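Local coordinates for protein ketol-acid reductoisomerase (NAD(+)) (uncultured archaeon GZfos26G2, PDB 4XDY) that catalyses the magnesium-dependent alkyl migration and NADH-preferring reduction of 2-acetolactate in branched-chain amino-acid biosynthesis, working as a homodimer, at residues 130-135 with 176-181; 28-33 with 139-144; 154-159 with 186-191. All blocks are in the same frame, centred on the assembly; numbering follows the deposited sequence. Where two conformers were deposited one is given.

Interaction 1: residues 130-135 with 176-181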
ATOM      1  N   ILE A 130      14.458 -28.231  -1.239  1.00 18.50           N
ATOM      2  CA  ILE A 130      13.568 -27.496  -0.402  1.00 19.88           C
ATOM      3  C   ILE A 130      13.336 -26.080  -0.930  1.00 19.72           C
ATOM      4  O   ILE A 130      14.146 -25.564  -1.704  1.00 19.47           O
ATOM      5  CB  ILE A 130      14.022 -27.468   1.054  1.00 20.73           C
ATOM      6  CG1 ILE A 130      15.410 -26.903   1.148  1.00 22.33           C
ATOM      7  CG2 ILE A 130      13.979 -28.920   1.589  1.00 21.23           C
ATOM      8  CD1 ILE A 130      15.798 -26.587   2.544  1.00 23.16           C
ATOM      9  N   MET A 131      12.298 -25.447  -0.408  1.00 20.00           N
ATOM     10  CA  MET A 131      12.004 -24.057  -0.722  1.00 19.97           C
ATOM     11  C   MET A 131      11.493 -23.344   0.488  1.00 18.81           C
ATOM     12  O   MET A 131      10.592 -23.845   1.210  1.00 19.08           O
ATOM     13  CB  MET A 131      10.956 -23.931  -1.876  1.00 21.11           C
ATOM     14  CG  MET A 131      10.628 -22.478  -1.932  1.00 23.47           C
ATOM     15  SD  MET A 131       9.873 -22.144  -3.452  1.00 34.44           S
ATOM     16  CE  MET A 131       8.560 -22.853  -3.140  1.00 13.38           C
ATOM     17  N   VAL A 132      12.076 -22.186   0.771  1.00 17.75           N
ATOM     18  CA  VAL A 132      11.577 -21.241   1.749  1.00 17.71           C
ATOM     19  C   VAL A 132      11.262 -19.916   1.036  1.00 19.74           C
ATOM     20  O   VAL A 132      12.194 -19.158   0.670  1.00 20.01           O
ATOM     21  CB  VAL A 132      12.518 -21.086   2.947  1.00 22.00           C
ATOM     22  CG1 VAL A 132      12.687 -22.474   3.636  1.00 23.13           C
ATOM     23  CG2 VAL A 132      13.946 -20.586   2.551  1.00 20.90           C
ATOM     24  N   ALA A 133       9.989 -19.704   0.757  1.00 17.07           N
ATOM     25  CA  ALA A 133       9.564 -18.586  -0.119  1.00 17.79           C
ATOM     26  C   ALA A 133       8.906 -17.500   0.655  1.00 16.81           C
ATOM     27  O   ALA A 133       7.784 -17.709   1.122  1.00 18.57           O
ATOM     28  CB  ALA A 133       8.633 -19.099  -1.184  1.00 20.78           C
ATOM     29  N   PRO A 134       9.561 -16.296   0.821  1.00 19.27           N
ATOM     30  CA  PRO A 134       8.933 -15.245   1.600  1.00 18.57           C
ATOM     31  C   PRO A 134       7.922 -14.545   0.702  1.00 20.40           C
ATOM     32  O   PRO A 134       8.258 -14.263  -0.435  1.00 19.74           O
ATOM     33  CB  PRO A 134      10.114 -14.303   1.973  1.00 21.99           C
ATOM     34  CG  PRO A 134      11.087 -14.514   0.855  1.00 21.75           C
ATOM     35  CD  PRO A 134      10.861 -15.859   0.275  1.00 19.31           C
ATOM     36  N   LYS A 135       6.761 -14.163   1.250  1.00 18.19           N
ATOM     37  CA  LYS A 135       5.731 -13.412   0.548  1.00 18.93           C
ATOM     38  C   LYS A 135       6.012 -11.924   0.829  1.00 19.27           C
ATOM     39  O   LYS A 135       5.286 -11.211   1.575  1.00 19.94           O
ATOM     40  CB  LYS A 135       4.321 -13.868   1.028  1.00 20.40           C
ATOM     41  CG  LYS A 135       4.035 -15.338   0.831  1.00 21.51           C
ATOM     42  CD  LYS A 135       3.967 -15.782  -0.622  1.00 19.78           C
ATOM     43  CE  LYS A 135       5.246 -16.350  -1.241  1.00 21.49           C
ATOM     44  NZ  LYS A 135       5.207 -16.740  -2.725  1.00 19.99           N
ATOM     45  N   MET A 176      14.771 -16.969  10.404  1.00 24.62           N
ATOM     46  CA  MET A 176      14.483 -15.666   9.709  1.00 22.84           C
ATOM     47  C   MET A 176      13.274 -14.952  10.219  1.00 23.08           C
ATOM     48  O   MET A 176      12.967 -13.832   9.772  1.00 24.70           O
ATOM     49  CB  MET A 176      14.427 -15.868   8.174  1.00 22.47           C
ATOM     50  CG  MET A 176      15.761 -16.270   7.618  1.00 23.28           C
ATOM     51  SD  MET A 176      15.920 -16.440   5.839  1.00 22.54           S
ATOM     52  CE  MET A 176      14.925 -17.901   5.548  1.00 22.49           C
ATOM     53  N   HIS A 177      12.612 -15.531  11.235  1.00 22.82           N
ATOM     54  CA  HIS A 177      11.474 -14.916  11.935  1.00 24.45           C
ATOM     55  C   HIS A 177      10.179 -14.796  11.102  1.00 22.70           C
ATOM     56  O   HIS A 177       9.233 -14.058  11.468  1.00 23.91           O
ATOM     57  CB  HIS A 177      11.842 -13.565  12.537  1.00 26.33           C
ATOM     58  CG  HIS A 177      12.923 -13.619  13.598  1.00 26.48           C
ATOM     59  ND1 HIS A 177      13.259 -12.519  14.353  1.00 28.57           N
ATOM     60  CD2 HIS A 177      13.734 -14.622  14.018  1.00 28.06           C
ATOM     61  CE1 HIS A 177      14.235 -12.844  15.199  1.00 29.42           C
ATOM     62  NE2 HIS A 177      14.580 -14.091  14.979  1.00 27.06           N
ATOM     63  N   TRP A 178      10.120 -15.532  10.004  1.00 23.14           N
ATOM     64  CA  TRP A 178       8.923 -15.509   9.144  1.00 19.98           C
ATOM     65  C   TRP A 178       7.761 -16.177   9.881  1.00 21.55           C
ATOM     66  O   TRP A 178       6.628 -15.884   9.654  1.00 21.93           O
ATOM     67  CB  TRP A 178       9.152 -16.259   7.843  1.00 18.96           C
ATOM     68  CG  TRP A 178      10.236 -15.718   6.912  1.00 18.94           C
ATOM     69  CD1 TRP A 178      11.026 -14.621   7.098  1.00 20.42           C
ATOM     70  CD2 TRP A 178      10.701 -16.344   5.726  1.00 19.13           C
ATOM     71  NE1 TRP A 178      11.973 -14.521   6.105  1.00 19.15           N
ATOM     72  CE2 TRP A 178      11.788 -15.549   5.231  1.00 21.11           C
ATOM     73  CE3 TRP A 178      10.340 -17.483   5.033  1.00 20.33           C
ATOM     74  CZ2 TRP A 178      12.503 -15.904   4.085  1.00 21.32           C
ATOM     75  CZ3 TRP A 178      11.041 -17.813   3.903  1.00 21.07           C
ATOM     76  CH2 TRP A 178      12.101 -17.016   3.450  1.00 22.24           C
ATOM     77  N   THR A 179       8.095 -17.101  10.788  1.00 23.57           N
ATOM     78  CA  THR A 179       7.087 -17.743  11.638  1.00 23.72           C
ATOM     79  C   THR A 179       6.347 -16.782  12.528  1.00 24.27           C
ATOM     80  O   THR A 179       5.228 -17.098  12.962  1.00 24.58           O
ATOM     81  CB  THR A 179       7.789 -18.846  12.528  1.00 25.98           C
ATOM     82  OG1 THR A 179       9.014 -18.329  13.052  1.00 23.88           O
ATOM     83  CG2 THR A 179       8.084 -20.016  11.736  1.00 26.53           C
ATOM     84  N   LYS A 180       6.895 -15.582  12.779  1.00 23.38           N
ATOM     85  CA  LYS A 180       6.148 -14.606  13.523  1.00 26.18           C
ATOM     86  C   LYS A 180       4.885 -14.124  12.786  1.00 23.46           C
ATOM     87  O   LYS A 180       3.849 -13.773  13.388  1.00 24.97           O
ATOM     88  CB  LYS A 180       7.027 -13.469  13.987  1.00 26.02           C
ATOM     89  CG  LYS A 180       8.152 -13.944  14.904  1.00 26.47           C
ATOM     90  CD  LYS A 180       8.905 -12.767  15.433  1.00 27.11           C
ATOM     91  CE  LYS A 180      10.200 -13.179  16.076  1.00 29.91           C
ATOM     92  NZ  LYS A 180       9.911 -13.955  17.303  1.00 29.53           N
ATOM     93  N   ALA A 181       4.962 -14.086  11.458  1.00 23.65           N
ATOM     94  CA  ALA A 181       3.781 -13.783  10.659  1.00 25.24           C
ATOM     95  C   ALA A 181       3.033 -15.074  10.331  1.00 23.01           C
ATOM     96  O   ALA A 181       1.794 -15.106  10.358  1.00 25.99           O
ATOM     97  CB  ALA A 181       4.225 -13.077   9.339  1.00 24.22           C
TER
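Pro134 lies over one face of the Trp178 indole, its CB 3.8 Å from the centroid of the six-membered ring and 19° off the ring normal, a CH-pi contact; CG and CD follow along the same benzo rim. Met176 CE sits over the opposite face, 3.4 Å above the plane and likewise toward the rim, so the ring is sandwiched. Its far edge butts against the strand: Trp178 CH2 is 3.5 Å from Val132 O, and Trp178 CZ3 is 3.7 Å from Val132 CB. With CG anti to its own carbonyl carbon (chi1 -62°), Trp178 sends the ring from the loop to the strand. Packing is looser where Val132 CG2 meets Met176 CE at 4.1 Å. Toward solvent the loop turns away: His177, which closes the preceding helix in a Schellman motif, and Lys180 are both partly exposed. Thus the Rossmann domain's loop between helix 165-175 and strand 183-185 packs on strand 128-134 mainly through the buried Trp178 ring, close to the dinucleotide pocket that includes Pro134. Gln31 of helix 26-37 and Thr173 of helix 165-175 pack against the same indole, whose NE1 makes a weak hydrogen bond to Glu141.

Interaction 2: residues 28-33 with 139-144. With GOL (glycerol), chain G.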
ATOM      1  N   GLY A  28      19.029 -12.328  -1.099  1.00 21.78           N
ATOM      2  CA  GLY A  28      20.247 -12.876  -0.507  1.00 23.63           C
ATOM      3  C   GLY A  28      20.741 -11.966   0.607  1.00 23.71           C
ATOM      4  O   GLY A  28      21.160 -12.447   1.676  1.00 23.35           O
ATOM      5  N   ASP A  29      20.719 -10.653   0.366  1.00 21.61           N
ATOM      6  CA  ASP A  29      21.135  -9.663   1.367  1.00 22.18           C
ATOM      7  C   ASP A  29      20.221  -9.743   2.621  1.00 25.11           C
ATOM      8  O   ASP A  29      20.694  -9.974   3.780  1.00 23.05           O
ATOM      9  CB  ASP A  29      21.257  -8.266   0.713  1.00 25.38           C
ATOM     10  CG  ASP A  29      21.817  -7.190   1.629  1.00 25.40           C
ATOM     11  OD1 ASP A  29      21.765  -7.278   2.894  1.00 26.01           O
ATOM     12  OD2 ASP A  29      22.249  -6.146   1.104  1.00 27.51           O
ATOM     13  N   ALA A  30      18.896  -9.695   2.411  1.00 22.44           N
ATOM     14  CA  ALA A  30      17.969  -9.804   3.533  1.00 22.04           C
ATOM     15  C   ALA A  30      18.126 -11.120   4.263  1.00 21.59           C
ATOM     16  O   ALA A  30      18.214 -11.121   5.515  1.00 22.53           O
ATOM     17  CB  ALA A  30      16.540  -9.681   3.031  1.00 23.28           C
ATOM     18  N   GLN A  31      18.109 -12.212   3.521  1.00 21.24           N
ATOM     19  CA  GLN A  31      18.066 -13.541   4.142  1.00 21.28           C
ATOM     20  C   GLN A  31      19.408 -13.835   4.877  1.00 22.86           C
ATOM     21  O   GLN A  31      19.415 -14.329   6.019  1.00 23.33           O
ATOM     22  CB  GLN A  31      17.714 -14.642   3.203  1.00 21.77           C
ATOM     23  CG  GLN A  31      16.276 -14.474   2.712  1.00 22.31           C
ATOM     24  CD  GLN A  31      15.699 -15.673   1.955  1.00 22.64           C
ATOM     25  OE1 GLN A  31      14.955 -15.534   0.968  1.00 23.83           O
ATOM     26  NE2 GLN A  31      16.080 -16.804   2.351  1.00 19.06           N
ATOM     27  N   ALA A  32      20.490 -13.570   4.208  1.00 21.62           N
ATOM     28  CA  ALA A  32      21.805 -13.720   4.836  1.00 23.54           C
ATOM     29  C   ALA A  32      21.966 -12.969   6.160  1.00 26.07           C
ATOM     30  O   ALA A  32      22.495 -13.523   7.145  1.00 26.74           O
ATOM     31  CB  ALA A  32      22.915 -13.393   3.832  1.00 25.19           C
ATOM     32  N   ASN A  33      21.514 -11.731   6.214  1.00 25.43           N
ATOM     33  CA  ASN A  33      21.641 -10.958   7.398  1.00 27.02           C
ATOM     34  C   ASN A  33      20.689 -11.359   8.479  1.00 28.70           C
ATOM     35  O   ASN A  33      21.037 -11.290   9.650  1.00 27.73           O
ATOM     36  CB  ASN A  33      21.512  -9.485   7.090  1.00 25.93           C
ATOM     37  CG  ASN A  33      22.803  -8.919   6.493  1.00 27.90           C
ATOM     38  OD1 ASN A  33      23.768  -8.703   7.231  1.00 26.41           O
ATOM     39  ND2 ASN A  33      22.878  -8.787   5.152  1.00 24.88           N
ATOM     40  N   THR A 139      13.806  -6.064   0.890  1.00 21.38           N
ATOM     41  CA  THR A 139      14.122  -4.877   1.687  1.00 19.76           C
ATOM     42  C   THR A 139      13.127  -4.799   2.876  1.00 20.73           C
ATOM     43  O   THR A 139      13.506  -4.450   4.009  1.00 21.22           O
ATOM     44  CB  THR A 139      14.063  -3.590   0.862  1.00 22.13           C
ATOM     45  OG1 THR A 139      12.791  -3.499   0.200  1.00 21.91           O
ATOM     46  CG2 THR A 139      15.236  -3.584  -0.208  1.00 21.66           C
ATOM     47  N   GLU A 140      11.832  -5.147   2.624  1.00 21.25           N
ATOM     48  CA  GLU A 140      10.766  -4.976   3.621  1.00 23.42           C
ATOM     49  C   GLU A 140      10.777  -6.195   4.587  1.00 21.32           C
ATOM     50  O   GLU A 140      10.493  -6.042   5.748  1.00 21.81           O
ATOM     51  CB  GLU A 140       9.415  -4.814   2.921  1.00 24.16           C
ATOM     52  CG  GLU A 140       9.424  -3.660   1.907  1.00 25.58           C
ATOM     53  CD  GLU A 140      10.171  -2.436   2.409  1.00 27.06           C
ATOM     54  OE1 GLU A 140       9.596  -1.791   3.309  1.00 22.51           O
ATOM     55  OE2 GLU A 140      11.294  -2.098   1.887  1.00 25.87           O
ATOM     56  N   GLU A 141      11.236  -7.319   4.086  1.00 19.66           N
ATOM     57  CA  GLU A 141      11.544  -8.542   4.863  1.00 21.46           C
ATOM     58  C   GLU A 141      12.620  -8.272   5.919  1.00 22.01           C
ATOM     59  O   GLU A 141      12.450  -8.604   7.128  1.00 22.40           O
ATOM     60  CB  GLU A 141      11.999  -9.640   3.908  1.00 20.95           C
ATOM     61  CG  GLU A 141      12.505 -10.912   4.559  1.00 22.15           C
ATOM     62  CD  GLU A 141      13.085 -11.882   3.553  1.00 25.47           C
ATOM     63  OE1 GLU A 141      12.901 -11.659   2.334  1.00 22.71           O
ATOM     64  OE2 GLU A 141      13.738 -12.864   3.975  1.00 26.98           O
ATOM     65  N   ARG A 142      13.687  -7.595   5.510  1.00 21.77           N
ATOM     66  CA  ARG A 142      14.719  -7.255   6.439  1.00 21.30           C
ATOM     67  C   ARG A 142      14.271  -6.272   7.524  1.00 21.55           C
ATOM     68  O   ARG A 142      14.497  -6.508   8.691  1.00 25.91           O
ATOM     69  CB  ARG A 142      15.936  -6.715   5.680  1.00 23.50           C
ATOM     70  CG  ARG A 142      17.040  -6.211   6.641  1.00 24.76           C
ATOM     71  CD  ARG A 142      17.599  -7.391   7.432  1.00 29.18           C
ATOM     72  NE  ARG A 142      18.850  -6.994   8.123  1.00 29.13           N
ATOM     73  CZ  ARG A 142      19.338  -7.599   9.211  1.00 30.20           C
ATOM     74  NH1 ARG A 142      18.667  -8.563   9.799  1.00 29.42           N
ATOM     75  NH2 ARG A 142      20.472  -7.149   9.759  1.00 28.71           N
ATOM     76  N   LYS A 143      13.491  -5.276   7.133  1.00 22.28           N
ATOM     77  CA  LYS A 143      12.899  -4.335   8.031  1.00 25.72           C
ATOM     78  C   LYS A 143      11.998  -4.977   9.019  1.00 25.40           C
ATOM     79  O   LYS A 143      12.059  -4.641  10.241  1.00 24.06           O
ATOM     80  CB  LYS A 143      12.123  -3.268   7.286  1.00 32.07           C
ATOM     81  CG  LYS A 143      12.980  -2.181   6.664  1.00 43.57           C
ATOM     82  CD  LYS A 143      12.086  -1.107   6.029  1.00 52.68           C
ATOM     83  CE  LYS A 143      11.403  -0.265   7.106  1.00 59.56           C
ATOM     84  NZ  LYS A 143      10.135  -0.807   7.649  1.00 62.38           N
ATOM     85  N   ALA A 144      11.131  -5.883   8.537  1.00 24.46           N
ATOM     86  CA  ALA A 144      10.253  -6.592   9.457  1.00 23.95           C
ATOM     87  C   ALA A 144      11.059  -7.338  10.532  1.00 25.58           C
ATOM     88  O   ALA A 144      10.680  -7.328  11.741  1.00 24.33           O
ATOM     89  CB  ALA A 144       9.317  -7.574   8.694  1.00 24.57           C
TER
HETATM   90  C1  GOL G 405      22.940  -5.291   5.462  1.00 35.42           C
HETATM   91  O1  GOL G 405      22.338  -5.148   4.181  1.00 34.18           O
HETATM   92  C2  GOL G 405      21.910  -4.937   6.521  1.00 39.92           C
HETATM   93  O2  GOL G 405      20.861  -5.948   6.522  1.00 35.93           O
HETATM   94  C3  GOL G 405      22.646  -4.894   7.882  1.00 42.73           C
HETATM   95  O3  GOL G 405      21.745  -4.698   8.986  1.00 38.46           O
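Asn33 lays its CB over the centre of the Arg142 guanidinium face, 3.6 Å from Arg142 CZ. Ala30 CB packs on Arg142 CB at 4.0 Å, and on the cofactor side Gln31 CG rests 3.3 Å from Glu141 OE2. A glycerol, probably from the crystallisation liquor, spans the helices: Arg142 NE donates to its O2 (2.8 Å, bent to 137°), Arg142 NH2 donates to its O3 more nearly straight, and glycerol O1 donates to Asp29 OD1 at 2.6 Å. Arg142 gets there by turning at chi2 (66°), which folds the guanidinium back across Asn33. The helix axes approach to 8.6 Å and run nearly parallel, 21° apart, with alanine at the closest step. Helix 26-37 is the first helix of the Rossmann fold, and Gly28 fits the last glycine of its dinucleotide-binding GxGxxG pattern. Were Arg142 cut back to alanine, Asn33 CB would probably lose the flat group that covers it, and Asp37 its salt-bridge partner. Farther out, Asn33 ND2 bonds back to Asp29 O at 2.8 Å and also to Tyr24, which fixes the amide, while Asp29 OD2 is paired with Lys60. Glu141 OE1 accepts from Gln27 of the NAD site, and Gln31 OE1 from Ser111.

Interaction 3: residues 154-159 with 186-191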
ATOM      1  N   LEU A 154       6.122 -19.516   2.613  1.00 19.63           N
ATOM      2  CA  LEU A 154       5.647 -20.782   2.081  1.00 19.81           C
ATOM      3  C   LEU A 154       6.835 -21.730   2.090  1.00 22.48           C
ATOM      4  O   LEU A 154       7.982 -21.364   1.657  1.00 20.22           O
ATOM      5  CB  LEU A 154       5.124 -20.625   0.637  1.00 20.42           C
ATOM      6  CG  LEU A 154       3.634 -20.285   0.532  1.00 21.43           C
ATOM      7  CD1 LEU A 154       3.127 -19.167   1.352  1.00 24.43           C
ATOM      8  CD2 LEU A 154       3.260 -20.042  -0.948  1.00 23.37           C
ATOM      9  N   VAL A 155       6.606 -22.958   2.592  1.00 20.96           N
ATOM     10  CA  VAL A 155       7.664 -23.933   2.686  1.00 20.78           C
ATOM     11  C   VAL A 155       7.273 -25.204   1.957  1.00 22.25           C
ATOM     12  O   VAL A 155       6.207 -25.760   2.191  1.00 22.37           O
ATOM     13  CB  VAL A 155       8.024 -24.219   4.157  1.00 22.87           C
ATOM     14  CG1 VAL A 155       8.992 -25.393   4.273  1.00 24.96           C
ATOM     15  CG2 VAL A 155       8.584 -23.006   4.813  1.00 24.68           C
ATOM     16  N   ALA A 156       8.109 -25.638   1.026  1.00 21.35           N
ATOM     17  CA  ALA A 156       7.889 -26.813   0.249  1.00 20.81           C
ATOM     18  C   ALA A 156       9.113 -27.761   0.276  1.00 21.41           C
ATOM     19  O   ALA A 156      10.237 -27.318   0.438  1.00 21.34           O
ATOM     20  CB  ALA A 156       7.563 -26.509  -1.170  1.00 20.42           C
ATOM     21  N   VAL A 157       8.833 -29.043   0.063  1.00 22.95           N
ATOM     22  CA  VAL A 157       9.856 -30.082  -0.039  1.00 21.63           C
ATOM     23  C   VAL A 157       9.609 -30.916  -1.244  1.00 21.95           C
ATOM     24  O   VAL A 157       8.555 -31.538  -1.400  1.00 25.23           O
ATOM     25  CB  VAL A 157       9.895 -30.985   1.244  1.00 23.01           C
ATOM     26  CG1 VAL A 157      10.989 -32.030   1.052  1.00 22.53           C
ATOM     27  CG2 VAL A 157      10.126 -30.167   2.465  1.00 26.84           C
ATOM     28  N   LYS A 158      10.585 -30.970  -2.131  1.00 20.55           N
ATOM     29  CA  LYS A 158      10.430 -31.706  -3.374  1.00 21.46           C
ATOM     30  C   LYS A 158      11.138 -33.080  -3.224  1.00 23.79           C
ATOM     31  O   LYS A 158      10.676 -34.022  -3.806  1.00 23.36           O
ATOM     32  CB  LYS A 158      11.141 -30.964  -4.492  1.00 23.93           C
ATOM     33  CG  LYS A 158      11.188 -31.675  -5.861  1.00 26.53           C
ATOM     34  CD  LYS A 158       9.759 -31.663  -6.383  1.00 33.76           C
ATOM     35  CE  LYS A 158       9.532 -32.093  -7.807  1.00 40.76           C
ATOM     36  NZ  LYS A 158       8.085 -31.707  -7.973  1.00 39.14           N
ATOM     37  N   GLN A 159      12.277 -33.101  -2.509  1.00 25.46           N
ATOM     38  CA  GLN A 159      13.078 -34.366  -2.302  1.00 23.65           C
ATOM     39  C   GLN A 159      13.577 -34.390  -0.847  1.00 21.96           C
ATOM     40  O   GLN A 159      14.029 -33.381  -0.297  1.00 21.59           O
ATOM     41  CB  GLN A 159      14.311 -34.436  -3.209  1.00 24.24           C
ATOM     42  CG  GLN A 159      14.011 -34.451  -4.676  1.00 26.12           C
ATOM     43  CD  GLN A 159      15.155 -34.706  -5.590  1.00 25.56           C
ATOM     44  OE1 GLN A 159      14.928 -34.709  -6.786  1.00 32.13           O
ATOM     45  NE2 GLN A 159      16.378 -34.739  -5.095  1.00 24.48           N
ATOM     46  N   CYS A 186       3.335 -26.194   1.469  1.00 19.43           N
ATOM     47  CA  CYS A 186       2.744 -26.282   0.138  1.00 20.25           C
ATOM     48  C   CYS A 186       3.696 -27.033  -0.759  1.00 21.76           C
ATOM     49  O   CYS A 186       4.739 -27.556  -0.296  1.00 23.10           O
ATOM     50  CB  CYS A 186       2.415 -24.883  -0.411  1.00 24.17           C
ATOM     51  SG  CYS A 186       3.943 -23.955  -0.814  1.00 24.59           S
ATOM     52  N   THR A 187       3.362 -27.199  -2.005  1.00 19.18           N
ATOM     53  CA  THR A 187       4.253 -27.833  -2.945  1.00 20.65           C
ATOM     54  C   THR A 187       5.043 -26.763  -3.724  1.00 22.31           C
ATOM     55  O   THR A 187       4.666 -25.568  -3.736  1.00 18.86           O
ATOM     56  CB  THR A 187       3.530 -28.685  -4.012  1.00 22.94           C
ATOM     57  OG1 THR A 187       2.665 -27.863  -4.821  1.00 23.48           O
ATOM     58  CG2 THR A 187       2.668 -29.811  -3.343  1.00 24.02           C
ATOM     59  N   PHE A 188       6.096 -27.188  -4.398  1.00 21.38           N
ATOM     60  CA  PHE A 188       6.910 -26.289  -5.218  1.00 19.88           C
ATOM     61  C   PHE A 188       5.993 -25.663  -6.336  1.00 22.55           C
ATOM     62  O   PHE A 188       6.105 -24.468  -6.621  1.00 21.00           O
ATOM     63  CB  PHE A 188       7.996 -27.057  -5.884  1.00 21.27           C
ATOM     64  CG  PHE A 188       9.333 -26.884  -5.230  1.00 21.27           C
ATOM     65  CD1 PHE A 188       9.632 -27.548  -4.053  1.00 23.62           C
ATOM     66  CD2 PHE A 188      10.322 -26.016  -5.774  1.00 20.49           C
ATOM     67  CE1 PHE A 188      10.904 -27.417  -3.470  1.00 22.01           C
ATOM     68  CE2 PHE A 188      11.580 -25.921  -5.225  1.00 20.20           C
ATOM     69  CZ  PHE A 188      11.847 -26.602  -4.023  1.00 21.97           C
ATOM     70  N   GLU A 189       5.073 -26.464  -6.855  0.70 22.28           N
ATOM     71  CA  GLU A 189       4.238 -26.062  -7.981  0.70 23.78           C
ATOM     72  C   GLU A 189       3.219 -25.040  -7.459  0.70 22.33           C
ATOM     73  O   GLU A 189       2.901 -24.059  -8.124  0.70 20.89           O
ATOM     74  CB  GLU A 189       3.626 -27.304  -8.649  0.70 23.76           C
ATOM     75  CG  GLU A 189       4.676 -28.240  -9.323  0.70 26.36           C
ATOM     76  CD  GLU A 189       5.606 -29.092  -8.375  0.70 29.08           C
ATOM     77  OE1 GLU A 189       5.142 -29.365  -7.187  0.70 18.89           O
ATOM     78  OE2 GLU A 189       6.849 -29.386  -8.809  0.70 28.73           O
ATOM     79  N   GLN A 190       2.655 -25.272  -6.298  1.00 19.23           N
ATOM     80  CA  GLN A 190       1.723 -24.315  -5.751  1.00 21.19           C
ATOM     81  C   GLN A 190       2.287 -22.942  -5.520  1.00 21.25           C
ATOM     82  O   GLN A 190       1.647 -21.963  -5.846  1.00 19.34           O
ATOM     83  CB  GLN A 190       1.067 -24.755  -4.452  1.00 24.06           C
ATOM     84  CG  GLN A 190       0.096 -25.913  -4.524  1.00 33.04           C
ATOM     85  CD  GLN A 190      -0.342 -26.181  -3.095  1.00 41.51           C
ATOM     86  OE1 GLN A 190       0.381 -26.829  -2.351  1.00 34.88           O
ATOM     87  NE2 GLN A 190      -1.431 -25.542  -2.675  1.00 44.21           N
ATOM     88  N   GLU A 191       3.433 -22.880  -4.870  1.00 20.26           N
ATOM     89  CA  GLU A 191       4.136 -21.615  -4.692  1.00 20.30           C
ATOM     90  C   GLU A 191       4.394 -20.927  -5.998  1.00 18.85           C
ATOM     91  O   GLU A 191       4.099 -19.739  -6.125  1.00 20.67           O
ATOM     92  CB  GLU A 191       5.456 -21.762  -3.967  1.00 21.15           C
ATOM     93  CG  GLU A 191       6.000 -20.405  -3.502  1.00 21.59           C
ATOM     94  CD  GLU A 191       6.838 -19.611  -4.537  1.00 20.79           C
ATOM     95  OE1 GLU A 191       7.309 -20.200  -5.520  1.00 21.65           O
ATOM     96  OE2 GLU A 191       6.949 -18.412  -4.263  1.00 22.78           O
TER
HETATM   97  O   HOH W   1       6.998 -29.914  -3.676  1.00 23.57           O
HETATM   98  O   HOH W   2       6.071 -29.784  -0.185  1.00 26.75           O
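Lys158 crosses to helix 188-203 in steps. Its CB lies obliquely against the Phe188 ring, 3.7 Å from CE1; the chain then bends at chi2 (69°) and CE comes beside the Glu189 carboxylate. NZ ends 2.8 Å from Glu189 OE2, on the syn side but 30° out of the carboxylate plane, a salt bridge; Glu189 was modelled in two conformers, so the pairing is not certain throughout. Deeper in, Ala156 CB sits tightly against Cys186 O at 3.1 Å and also touches Phe188 CD1. Leu154 CB meets Cys186 SG at 3.8 Å, and Leu154 CD2 meets the CG of Glu191, whose carboxylate turns to Gly113, His112 and Lys135. Backbone pairing links the two segments where parallel strands 153-157 and 183-185 part: Cys186 N donates to Val155 O at 3.0 Å. One step on, a water takes over, accepting from Val157 N and donating to Cys186 O (2.6 Å); a second water accepts from Phe188 N and reaches Val157 O weakly. Thr187 and Gln190 start the helix with a capping box. Strand 153-157 of the Rossmann sheet is thus tied to the start of the C-terminal domain's helix 188-203 by one direct backbone bond, two waters and deeper apolar contacts, while the ion pair lies on the exposed side, where solvent probably weakens it.

Interactions 1 and 2 are buried within the Rossmann domain and touch through Trp178, Met176 and Pro134 on one side and Gln31 and Glu141 on the other. Interaction 3 is only partly buried and joins that domain to the C-terminal one. It shares the sheet with interaction 1, since strands 128-134 and 153-157 are neighbours, and the salt bridge from Lys135 to Glu191 ties the two together near the magnesium site. Interaction 2 stands apart from interaction 3, their centres about 21 Å from each other. The chemistry follows the place: aromatic and aliphatic packing in 130-135/176-181, close helix packing with polar groups on both flanks in 28-33/139-144, and backbone bonds, waters and an ion pair in 154-159/186-191.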